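Local coordinates for protein putative sugar phosphate isomerase (Acidithiobacillus ferrooxidans, PDB 3L2H) that is a putative sugar phosphate isomerase of the cupin family that probably binds a metal ion in its beta-barrel, at residues L26-R32 and K57-E61; I48-E54 and T114-V119; L64-E70 and G97-H101; A71-G77 and I90-V96. One frame throughout, in Å; residues are numbered along the deposited sequence. Where two conformers were deposited one is given.

Contact 1 of 4, residues L26-R32 and K57-E61; sequences LNPGAVR and KESTE. With EDO (1,2-ethanediol), chain N.
Gly29 and Glu58 join the two backbones by one bond, Glu58 N to Gly29 O at 3.0 Å, and next to it Ala30 CA comes within 3.1 Å of Glu58 O in a CA-H...O contact. Asn27 does most of the side-chain work. With CG anti to the backbone N (chi1 -175°), its amide is carried over to the loop, where ND2 gives one straight bond to Glu58 OE2 (3.0 Å, 174°) and a more bent one to Thr60 O (3.2 Å). The carboxylate oxygen lies in the amide plane but is itself met from above its own plane, the two planes being 63° apart. The other end of the amide, OD1, accepts from Gly29 N and closes an Asx turn within the type I turn Asn27-Ala30, the corner that leads into a strand of the cupin barrel's larger sheet. An alanine in place of Asn27 is likely to leave Glu58 OE2 and Thr60 O without this donor and the turn without its side-chain lock. Ala30 CB rests on Thr60 O at 3.4 Å. In one of its two conformers Arg32 reaches out extended; NH1 makes a weak bond to Ser59 O and NH2 binds Asn34 OD1. Ser59 OG shares a very short, hence doubtful, hydrogen bond (2.4 Å) with ethanediol O2. A water links Lys57 NZ (2.8 Å) to Pro28 O.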
# COMPACT_ATOMS: atom_id res chain seq x y z
N LEU B 26 -18.43 -20.24 -10.12
CA LEU B 26 -17.76 -21.51 -10.37
C LEU B 26 -18.39 -22.68 -9.63
O LEU B 26 -17.92 -23.82 -9.82
CB LEU B 26 -16.25 -21.39 -10.08
CG LEU B 26 -15.43 -20.53 -11.06
CD1 LEU B 26 -13.92 -20.33 -10.63
CD2 LEU B 26 -15.51 -21.10 -12.49
N ASN B 27 -19.45 -22.44 -8.87
CA ASN B 27 -20.07 -23.54 -8.08
C ASN B 27 -21.55 -23.28 -7.88
O ASN B 27 -21.94 -22.43 -7.06
CB ASN B 27 -19.37 -23.75 -6.72
CG ASN B 27 -19.91 -24.93 -5.97
OD1 ASN B 27 -20.87 -25.58 -6.41
ND2 ASN B 27 -19.34 -25.21 -4.80
N PRO B 28 -22.39 -24.01 -8.62
CA PRO B 28 -23.82 -23.75 -8.51
C PRO B 28 -24.40 -24.21 -7.18
O PRO B 28 -25.51 -23.81 -6.84
CB PRO B 28 -24.42 -24.54 -9.71
CG PRO B 28 -23.46 -25.54 -10.02
CD PRO B 28 -22.11 -24.98 -9.70
N GLY B 29 -23.67 -25.05 -6.44
CA GLY B 29 -24.09 -25.43 -5.11
C GLY B 29 -23.74 -24.41 -4.04
O GLY B 29 -24.23 -24.51 -2.89
N ALA B 30 -22.92 -23.41 -4.39
CA ALA B 30 -22.49 -22.40 -3.40
C ALA B 30 -23.49 -21.24 -3.41
O ALA B 30 -23.24 -20.18 -4.00
CB ALA B 30 -21.07 -21.91 -3.65
N VAL B 31 -24.61 -21.47 -2.73
CA VAL B 31 -25.76 -20.60 -2.73
C VAL B 31 -25.94 -20.16 -1.31
O VAL B 31 -26.02 -20.98 -0.41
CB VAL B 31 -27.04 -21.31 -3.23
CG1 VAL B 31 -28.23 -20.37 -3.20
CG2 VAL B 31 -26.82 -21.85 -4.64
N ARG B 32 -26.00 -18.85 -1.10
CA ARG B 32 -26.14 -18.32 0.25
C ARG B 32 -26.91 -16.99 0.29
O ARG B 32 -26.89 -16.22 -0.68
CB ARG B 32 -24.73 -18.18 0.86
CG ARG B 32 -24.03 -16.84 0.66
CD ARG B 32 -22.51 -17.04 0.89
NE ARG B 32 -21.79 -15.79 1.01
CZ ARG B 32 -20.49 -15.72 1.20
NH1 ARG B 32 -19.74 -16.83 1.26
NH2 ARG B 32 -19.93 -14.54 1.31
N LYS B 57 -26.06 -26.93 0.67
CA LYS B 57 -25.36 -25.91 -0.07
C LYS B 57 -23.98 -25.67 0.52
O LYS B 57 -23.63 -26.24 1.51
CB LYS B 57 -26.17 -24.63 -0.11
CG LYS B 57 -27.60 -24.83 -0.61
CD LYS B 57 -27.66 -25.35 -2.03
CE LYS B 57 -29.10 -25.35 -2.52
NZ LYS B 57 -29.22 -26.21 -3.71
N GLU B 58 -23.19 -24.82 -0.12
CA GLU B 58 -21.82 -24.60 0.25
C GLU B 58 -21.55 -23.11 0.31
O GLU B 58 -22.27 -22.31 -0.26
CB GLU B 58 -20.85 -25.21 -0.77
CG GLU B 58 -20.80 -26.72 -0.88
CD GLU B 58 -19.74 -27.09 -1.93
OE1 GLU B 58 -18.50 -26.89 -1.71
OE2 GLU B 58 -20.16 -27.43 -3.03
N SER B 59 -20.45 -22.76 0.96
CA SER B 59 -20.12 -21.37 1.21
C SER B 59 -19.46 -20.67 0.03
O SER B 59 -19.52 -19.43 -0.05
CB SER B 59 -19.20 -21.29 2.45
OG SER B 59 -17.88 -21.80 2.22
N THR B 60 -18.85 -21.45 -0.87
CA THR B 60 -17.96 -20.90 -1.87
C THR B 60 -17.55 -21.98 -2.86
O THR B 60 -17.98 -23.12 -2.74
CB THR B 60 -16.67 -20.33 -1.18
OG1 THR B 60 -15.93 -19.53 -2.10
CG2 THR B 60 -15.80 -21.48 -0.63
N GLU B 61 -16.76 -21.63 -3.86
CA GLU B 61 -16.00 -22.64 -4.60
C GLU B 61 -14.67 -22.76 -3.91
O GLU B 61 -14.03 -21.74 -3.61
CB GLU B 61 -15.79 -22.24 -6.06
CG GLU B 61 -14.79 -23.14 -6.81
CD GLU B 61 -15.25 -24.58 -6.99
OE1 GLU B 61 -16.44 -24.86 -6.73
OE2 GLU B 61 -14.43 -25.46 -7.41
C1 EDO N . -16.30 -17.99 2.40
O1 EDO N . -15.08 -17.87 1.63
C2 EDO N . -16.10 -18.94 3.56
O2 EDO N . -16.14 -20.28 3.03
O HOH W 1 -27.76 -25.39 -5.91

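Contact 2 of 4, residues I48-E54 and T114-V119; sequences IHLIQIE and TLVCLV
Ile51 and Val119 meet obliquely on one face of an antiparallel strand pair, Ile51 CD1 lying 3.6 Å from Val119 CG2. The pair, 48-53 with 115-119, belongs to the larger sheet of the cupin beta-barrel; its segment axes are 4.6 Å apart and run at 164°. His49, Ile51 and Ile53 put their side chains on the same face as Val119, Cys117 and Leu115, each opposite its hydrogen-bonded mate. Ile51 CG1 sits between its own backbone N and carbonyl carbon (chi1 73°), which sets it over the strand opposite, 4.0 Å from Cys117 CB, and lets CD1 go on to Val119. Further along, the CB atoms of Ile53 and Leu115 face each other. His49 turns its ring edge to Val119 O, and its ND1 is paired with Asn34.

The other face carries Leu50, Gln52, Val116 and Leu118 at non-hydrogen-bonded positions. Leu50 slants across both valine and leucine: CD2 touches Val116 CG1 at 3.9 Å, while CB approaches Leu118 CD2. Gln52 and Val116 instead run side by side, pointing the same way, and Gln52 CB also meets Thr114 CG2. Tyr73 of the second subunit packs on Leu50 and Leu118, so this face takes part in the subunit interface. Six backbone bonds hold the register, the straightest being Ile51 N to Cys117 O (174°). Past the last backbone pair Glu54 bends at chi2, bringing OE1 to 2.8 Å from Thr114 OG1.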
# COMPACT_ATOMS: atom_id res chain seq x y z
N ILE B 48 -17.51 -7.55 5.86
CA ILE B 48 -18.07 -8.27 6.97
C ILE B 48 -19.50 -8.66 6.54
O ILE B 48 -20.33 -7.78 6.31
CB ILE B 48 -18.09 -7.45 8.26
CG1 ILE B 48 -16.67 -7.01 8.65
CG2 ILE B 48 -18.75 -8.29 9.42
CD1 ILE B 48 -16.52 -6.06 9.83
N HIS B 49 -19.74 -9.97 6.48
CA HIS B 49 -20.93 -10.55 5.91
C HIS B 49 -21.55 -11.54 6.90
O HIS B 49 -20.87 -12.42 7.44
CB HIS B 49 -20.58 -11.29 4.61
CG HIS B 49 -19.94 -10.43 3.57
ND1 HIS B 49 -20.68 -9.67 2.68
CD2 HIS B 49 -18.64 -10.17 3.28
CE1 HIS B 49 -19.86 -9.03 1.86
NE2 HIS B 49 -18.61 -9.32 2.21
N LEU B 50 -22.85 -11.42 7.10
CA LEU B 50 -23.60 -12.44 7.80
C LEU B 50 -24.26 -13.32 6.74
O LEU B 50 -25.04 -12.85 5.90
CB LEU B 50 -24.60 -11.81 8.75
CG LEU B 50 -25.19 -12.94 9.61
CD1 LEU B 50 -25.18 -12.55 11.06
CD2 LEU B 50 -26.58 -13.36 9.10
N ILE B 51 -23.89 -14.58 6.72
CA ILE B 51 -24.32 -15.48 5.64
C ILE B 51 -25.17 -16.60 6.20
O ILE B 51 -25.01 -17.01 7.36
CB ILE B 51 -23.11 -16.04 4.80
CG1 ILE B 51 -22.31 -17.07 5.58
CG2 ILE B 51 -22.19 -14.90 4.37
CD1 ILE B 51 -21.33 -17.88 4.75
N GLN B 52 -26.10 -17.06 5.38
CA GLN B 52 -26.95 -18.21 5.70
C GLN B 52 -26.80 -19.21 4.54
O GLN B 52 -27.02 -18.83 3.39
CB GLN B 52 -28.42 -17.81 5.86
CG GLN B 52 -28.65 -16.64 6.81
CD GLN B 52 -30.07 -16.11 6.73
OE1 GLN B 52 -30.79 -16.36 5.76
NE2 GLN B 52 -30.49 -15.35 7.76
N ILE B 53 -26.44 -20.44 4.89
CA ILE B 53 -26.23 -21.54 3.97
C ILE B 53 -27.20 -22.62 4.35
O ILE B 53 -27.14 -23.19 5.46
CB ILE B 53 -24.79 -22.08 4.10
CG1 ILE B 53 -23.78 -20.95 3.94
CG2 ILE B 53 -24.56 -23.23 3.10
CD1 ILE B 53 -22.35 -21.41 4.07
N GLU B 54 -28.10 -22.93 3.43
CA GLU B 54 -29.10 -23.95 3.69
C GLU B 54 -28.53 -25.36 3.54
O GLU B 54 -27.48 -25.56 2.90
CB GLU B 54 -30.33 -23.77 2.78
CG GLU B 54 -31.11 -22.50 3.01
CD GLU B 54 -31.48 -22.22 4.48
OE1 GLU B 54 -31.57 -23.13 5.30
OE2 GLU B 54 -31.69 -21.04 4.84
N THR B 114 -30.16 -24.38 9.15
CA THR B 114 -29.38 -23.38 8.43
C THR B 114 -28.04 -23.17 9.10
O THR B 114 -27.97 -23.08 10.32
CB THR B 114 -30.12 -22.02 8.42
OG1 THR B 114 -31.47 -22.25 8.00
CG2 THR B 114 -29.38 -20.98 7.52
N LEU B 115 -26.99 -23.03 8.30
CA LEU B 115 -25.66 -22.70 8.83
C LEU B 115 -25.52 -21.21 8.73
O LEU B 115 -25.62 -20.66 7.63
CB LEU B 115 -24.59 -23.44 8.06
CG LEU B 115 -23.12 -23.10 8.35
CD1 LEU B 115 -22.76 -23.31 9.83
CD2 LEU B 115 -22.19 -23.94 7.46
N VAL B 116 -25.30 -20.53 9.87
CA VAL B 116 -25.22 -19.08 9.90
C VAL B 116 -23.86 -18.63 10.45
O VAL B 116 -23.45 -19.02 11.53
CB VAL B 116 -26.40 -18.45 10.71
CG1 VAL B 116 -26.36 -16.91 10.69
CG2 VAL B 116 -27.74 -19.00 10.16
N CYS B 117 -23.14 -17.85 9.65
CA CYS B 117 -21.78 -17.43 9.96
C CYS B 117 -21.55 -15.98 9.66
O CYS B 117 -22.22 -15.38 8.81
CB CYS B 117 -20.75 -18.16 9.08
SG CYS B 117 -20.82 -19.97 9.24
N LEU B 118 -20.55 -15.44 10.33
CA LEU B 118 -19.94 -14.19 9.98
C LEU B 118 -18.72 -14.52 9.14
O LEU B 118 -17.91 -15.37 9.52
CB LEU B 118 -19.48 -13.41 11.20
CG LEU B 118 -20.44 -12.57 11.96
CD1 LEU B 118 -19.64 -11.91 13.10
CD2 LEU B 118 -21.11 -11.54 10.99
N VAL B 119 -18.64 -13.92 7.96
CA VAL B 119 -17.49 -14.02 7.10
C VAL B 119 -16.80 -12.63 7.08
O VAL B 119 -17.43 -11.60 6.80
CB VAL B 119 -17.85 -14.51 5.69
CG1 VAL B 119 -16.60 -14.51 4.82
CG2 VAL B 119 -18.46 -15.92 5.77

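Contact 3 of 4, residues L64-E70 and G97-H101; sequences LHHYEEE and GFPCH. With EDO (1,2-ethanediol), chain N.
His66 and His101 bring their rings together obliquely, centroids 4.4 Å apart and planes at 53°, with His101 ND1 over one face of the His66 ring. In return His66 CA lies over a face of the His101 ring, 3.9 Å from its centroid, a CH-pi contact. Leu64 O lies in plane at the edge of the His66 ring. The Phe98 ring is stacked with that of His105 and turns an edge to Glu70 O, which also accepts from Phe98 N (2.7 Å); the return bond, Glu70 N to Phe98 O, is weak. His66 CG stands anti to the carbonyl carbon (chi1 -69°), which leaves it 3.4 Å from His101 CE1, and NE2 is held by Asp130 OD2. Without the imidazole, as with an alanine at His66, the His101 ring is likely to be freer to turn and Asp130 to lose its partner. The backbones are joined by His101 N to His65 O (2.9 Å, 171°). Cys100 CB lies 3.3 Å from His66 O. A water bridges Glu68 O and Phe98 O, another Glu69 OE2 and Cys100 N. Extended Glu70 puts OE2 at 2.5 Å from an ethanediol oxygen, O1, while OE1 is bonded to His63; in cupins such histidines and glutamates often ring a metal. The loop lies between strands 126-131 and 95-98, and Glu69 also binds backbone N atoms of Arg44 and His45 of the second subunit.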
# COMPACT_ATOMS: atom_id res chain seq x y z
N LEU B 64 -8.19 -20.53 -2.70
CA LEU B 64 -7.02 -20.09 -1.97
C LEU B 64 -6.71 -18.67 -2.39
O LEU B 64 -6.53 -18.40 -3.59
CB LEU B 64 -5.81 -20.97 -2.32
CG LEU B 64 -4.49 -20.59 -1.65
CD1 LEU B 64 -4.51 -20.87 -0.16
CD2 LEU B 64 -3.36 -21.38 -2.30
N HIS B 65 -6.65 -17.76 -1.43
CA HIS B 65 -6.22 -16.38 -1.69
C HIS B 65 -4.71 -16.23 -1.50
O HIS B 65 -4.12 -16.75 -0.56
CB HIS B 65 -6.86 -15.40 -0.70
CG HIS B 65 -8.32 -15.17 -0.90
ND1 HIS B 65 -8.79 -14.18 -1.72
CD2 HIS B 65 -9.40 -15.73 -0.31
CE1 HIS B 65 -10.12 -14.19 -1.69
NE2 HIS B 65 -10.51 -15.12 -0.84
N HIS B 66 -4.09 -15.45 -2.36
CA HIS B 66 -2.68 -15.18 -2.25
C HIS B 66 -2.35 -13.90 -1.46
O HIS B 66 -1.24 -13.78 -0.97
CB HIS B 66 -2.06 -15.04 -3.65
CG HIS B 66 -2.02 -16.31 -4.44
ND1 HIS B 66 -0.96 -16.65 -5.24
CD2 HIS B 66 -2.92 -17.33 -4.54
CE1 HIS B 66 -1.20 -17.82 -5.80
NE2 HIS B 66 -2.39 -18.25 -5.39
N TYR B 67 -3.28 -12.94 -1.40
CA TYR B 67 -3.04 -11.65 -0.74
C TYR B 67 -4.11 -11.25 0.28
O TYR B 67 -3.78 -10.61 1.29
CB TYR B 67 -2.92 -10.51 -1.80
CG TYR B 67 -1.63 -10.58 -2.55
CD1 TYR B 67 -0.48 -9.99 -2.04
CD2 TYR B 67 -1.54 -11.29 -3.73
CE1 TYR B 67 0.73 -10.12 -2.72
CE2 TYR B 67 -0.31 -11.42 -4.43
CZ TYR B 67 0.79 -10.83 -3.94
OH TYR B 67 2.01 -10.94 -4.59
N GLU B 68 -5.36 -11.55 0.03
CA GLU B 68 -6.42 -11.23 0.99
C GLU B 68 -6.60 -12.30 2.07
O GLU B 68 -6.75 -13.49 1.76
CB GLU B 68 -7.77 -11.01 0.32
CG GLU B 68 -7.93 -9.73 -0.53
CD GLU B 68 -9.31 -9.56 -1.13
OE1 GLU B 68 -10.16 -10.48 -0.98
OE2 GLU B 68 -9.60 -8.48 -1.74
N GLU B 69 -6.55 -11.89 3.34
CA GLU B 69 -6.94 -12.76 4.45
C GLU B 69 -8.46 -12.92 4.51
O GLU B 69 -9.21 -12.06 4.07
CB GLU B 69 -6.39 -12.19 5.78
CG GLU B 69 -4.87 -12.34 5.80
CD GLU B 69 -4.24 -11.90 7.09
OE1 GLU B 69 -4.89 -11.13 7.81
OE2 GLU B 69 -3.08 -12.32 7.34
N GLU B 70 -8.91 -14.03 5.10
CA GLU B 70 -10.32 -14.34 5.20
C GLU B 70 -10.50 -15.09 6.52
O GLU B 70 -9.58 -15.79 6.93
CB GLU B 70 -10.71 -15.24 4.01
CG GLU B 70 -12.08 -15.65 3.93
CD GLU B 70 -12.42 -16.28 2.57
OE1 GLU B 70 -11.59 -17.00 1.92
OE2 GLU B 70 -13.54 -16.01 2.16
N GLY B 97 -9.51 -19.12 10.43
CA GLY B 97 -8.85 -18.02 9.76
C GLY B 97 -7.88 -18.51 8.71
O GLY B 97 -7.20 -19.55 8.90
N PHE B 98 -7.79 -17.76 7.62
CA PHE B 98 -6.91 -18.11 6.51
C PHE B 98 -5.89 -17.03 6.21
O PHE B 98 -6.19 -16.06 5.48
CB PHE B 98 -7.74 -18.40 5.27
CG PHE B 98 -8.69 -19.54 5.46
CD1 PHE B 98 -8.25 -20.83 5.28
CD2 PHE B 98 -9.98 -19.33 5.87
CE1 PHE B 98 -9.09 -21.88 5.51
CE2 PHE B 98 -10.83 -20.38 6.04
CZ PHE B 98 -10.37 -21.66 5.89
N PRO B 99 -4.68 -17.19 6.76
CA PRO B 99 -3.57 -16.38 6.32
C PRO B 99 -3.37 -16.61 4.81
O PRO B 99 -3.77 -17.64 4.28
CB PRO B 99 -2.38 -16.93 7.14
CG PRO B 99 -3.01 -17.61 8.33
CD PRO B 99 -4.29 -18.17 7.80
N CYS B 100 -2.80 -15.64 4.13
CA CYS B 100 -2.53 -15.79 2.70
C CYS B 100 -1.73 -17.04 2.39
O CYS B 100 -0.82 -17.38 3.10
CB CYS B 100 -1.76 -14.59 2.23
SG CYS B 100 -2.80 -13.23 2.28
N HIS B 101 -2.08 -17.70 1.29
CA HIS B 101 -1.42 -18.94 0.84
C HIS B 101 -1.41 -20.12 1.80
O HIS B 101 -0.66 -21.09 1.55
CB HIS B 101 0.08 -18.73 0.57
CG HIS B 101 0.37 -17.78 -0.51
ND1 HIS B 101 0.43 -18.18 -1.83
CD2 HIS B 101 0.66 -16.46 -0.49
CE1 HIS B 101 0.74 -17.14 -2.58
NE2 HIS B 101 0.87 -16.07 -1.80
C1 EDO N . -16.30 -17.99 2.40
O1 EDO N . -15.08 -17.87 1.63
C2 EDO N . -16.10 -18.94 3.56
O2 EDO N . -16.14 -20.28 3.03
O HOH W 2 -7.05 -16.01 2.76
O HOH W 3 -1.47 -13.57 5.65

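Contact 4 of 4, residues A71-G77 and I90-V96; sequences AVYVLSG and IAPGDFV
Tyr73 lays its ring across the turn opposite, CE1 3.7 Å from Gly93 O and CD1 4.1 Å from Phe95 CB. Its CG stands anti to the backbone N (chi1 -175°), which swings the ring over to Gly93, and a water joins Tyr73 OH (2.6 Å) to Gly93 O. The two aromatic side chains cross at about a right angle, with Tyr73 CD1 near the plane of the Phe95 ring at its edge; Phe95 CE1 touches Ala71 CB at 3.8 Å. On the other face Val72 CB packs against Val96 CG1, the two residues forming a hydrogen-bonded pair tied in both directions. Val74 buries the largest area: CB and CG1 sit on the backbone of Ala91, CG2 meets Ile90 CD1 at 3.9 Å, and Val74 N and O bond to Asp94 O and Gly93 N, the latter at 2.8 Å and 174°. Pro92 CD closes on Gly77 O, a buried oxygen with no polar partner in the model. Phe95 and Val96 continue the sheet into the second subunit, where Asp94 OD1 binds Ala11 N. The turn Ala91-Asp94 is type II, with Gly93 at a positive phi where a side chain would jam against the preceding carbonyl, and Asp94 OD2 ties it down by accepting from Ala91 N. Leu75 and Ser76 both face Val116, a classic beta bulge near the end of strand 70-76 in the antiparallel cupin sheet.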
# COMPACT_ATOMS: atom_id res chain seq x y z
N ALA B 71 -11.68 -14.99 7.13
CA ALA B 71 -11.99 -15.76 8.33
C ALA B 71 -13.49 -16.00 8.44
O ALA B 71 -14.28 -15.27 7.83
CB ALA B 71 -11.47 -15.05 9.59
N VAL B 72 -13.87 -17.01 9.23
CA VAL B 72 -15.27 -17.40 9.41
C VAL B 72 -15.55 -17.61 10.88
O VAL B 72 -14.75 -18.24 11.57
CB VAL B 72 -15.63 -18.67 8.63
CG1 VAL B 72 -17.13 -19.03 8.85
CG2 VAL B 72 -15.31 -18.55 7.12
N TYR B 73 -16.66 -17.08 11.39
CA TYR B 73 -17.07 -17.31 12.78
C TYR B 73 -18.48 -17.87 12.76
O TYR B 73 -19.39 -17.28 12.17
CB TYR B 73 -16.95 -16.05 13.66
CG TYR B 73 -17.26 -16.28 15.14
CD1 TYR B 73 -16.26 -16.68 16.00
CD2 TYR B 73 -18.53 -16.09 15.66
CE1 TYR B 73 -16.50 -16.90 17.35
CE2 TYR B 73 -18.78 -16.33 17.04
CZ TYR B 73 -17.76 -16.73 17.87
OH TYR B 73 -17.92 -16.94 19.22
N VAL B 74 -18.65 -19.06 13.32
CA VAL B 74 -19.95 -19.75 13.22
C VAL B 74 -20.88 -19.27 14.30
O VAL B 74 -20.55 -19.35 15.48
CB VAL B 74 -19.79 -21.26 13.33
CG1 VAL B 74 -21.18 -21.97 13.17
CG2 VAL B 74 -18.79 -21.80 12.29
N LEU B 75 -22.04 -18.76 13.90
CA LEU B 75 -23.05 -18.29 14.84
C LEU B 75 -24.07 -19.36 15.18
O LEU B 75 -24.48 -19.46 16.33
CB LEU B 75 -23.76 -17.05 14.28
CG LEU B 75 -22.86 -15.82 14.09
CD1 LEU B 75 -23.62 -14.66 13.35
CD2 LEU B 75 -22.25 -15.33 15.41
N SER B 76 -24.53 -20.13 14.19
CA SER B 76 -25.47 -21.23 14.50
C SER B 76 -25.44 -22.27 13.42
O SER B 76 -24.97 -22.04 12.29
CB SER B 76 -26.91 -20.75 14.69
OG SER B 76 -27.46 -20.27 13.50
N GLY B 77 -25.96 -23.44 13.80
CA GLY B 77 -25.95 -24.61 12.96
C GLY B 77 -24.58 -25.27 12.86
O GLY B 77 -23.64 -24.88 13.57
N ILE B 90 -17.61 -28.29 11.92
CA ILE B 90 -17.64 -27.01 12.59
C ILE B 90 -19.04 -26.79 13.16
O ILE B 90 -20.03 -27.38 12.70
CB ILE B 90 -17.20 -25.85 11.68
CG1 ILE B 90 -18.08 -25.76 10.41
CG2 ILE B 90 -15.72 -26.00 11.32
CD1 ILE B 90 -17.80 -24.45 9.59
N ALA B 91 -19.10 -25.97 14.20
CA ALA B 91 -20.28 -25.77 14.97
C ALA B 91 -20.22 -24.40 15.63
O ALA B 91 -19.17 -23.75 15.60
CB ALA B 91 -20.40 -26.91 16.05
N PRO B 92 -21.32 -23.96 16.25
CA PRO B 92 -21.40 -22.60 16.81
C PRO B 92 -20.27 -22.23 17.80
O PRO B 92 -19.86 -23.00 18.67
CB PRO B 92 -22.76 -22.55 17.51
CG PRO B 92 -23.55 -23.69 16.90
CD PRO B 92 -22.52 -24.76 16.58
N GLY B 93 -19.70 -21.05 17.55
CA GLY B 93 -18.57 -20.56 18.34
C GLY B 93 -17.22 -20.91 17.78
O GLY B 93 -16.18 -20.46 18.30
N ASP B 94 -17.18 -21.75 16.76
CA ASP B 94 -15.90 -22.07 16.11
C ASP B 94 -15.41 -20.91 15.22
O ASP B 94 -16.19 -20.17 14.65
CB ASP B 94 -15.98 -23.31 15.22
CG ASP B 94 -16.23 -24.61 15.98
OD1 ASP B 94 -16.23 -24.65 17.27
OD2 ASP B 94 -16.47 -25.61 15.23
N PHE B 95 -14.10 -20.82 15.05
CA PHE B 95 -13.49 -19.81 14.27
C PHE B 95 -12.44 -20.43 13.40
O PHE B 95 -11.63 -21.24 13.89
CB PHE B 95 -12.82 -18.80 15.20
CG PHE B 95 -12.02 -17.72 14.48
CD1 PHE B 95 -12.63 -16.61 13.95
CD2 PHE B 95 -10.64 -17.87 14.29
CE1 PHE B 95 -11.87 -15.63 13.28
CE2 PHE B 95 -9.90 -16.90 13.66
CZ PHE B 95 -10.52 -15.79 13.15
N VAL B 96 -12.42 -20.03 12.13
CA VAL B 96 -11.36 -20.45 11.23
C VAL B 96 -10.84 -19.22 10.50
O VAL B 96 -11.62 -18.35 10.07
CB VAL B 96 -11.84 -21.61 10.29
CG1 VAL B 96 -13.00 -21.24 9.52
CG2 VAL B 96 -10.72 -22.07 9.33
O HOH W 4 -16.29 -18.69 20.27

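In the fold
Residues 26-32 of contact 1, contact 2 and contact 4 succeed one another across a single antiparallel sheet, while 57-61 is a loop. Strand 27-36 neighbours 46-53, where Arg32 NE packs 3.5 Å from Ile51 CG2, and strand 115-122 neighbours 70-76, where Leu118 O is 2.8 Å from Tyr73 N, a probable hydrogen bond. The centres of contacts 2 and 4 are about 9 Å apart. Contact 4 is nested within the loop closed by contact 3, and both use strand 95-98. Contacts 1 and 3, about 19 Å apart between centres, lie on opposite sides of the chain's centre yet share the bound ethanediol, which Ser59, Glu70 and His105 hold and which possibly marks the barrel's pocket.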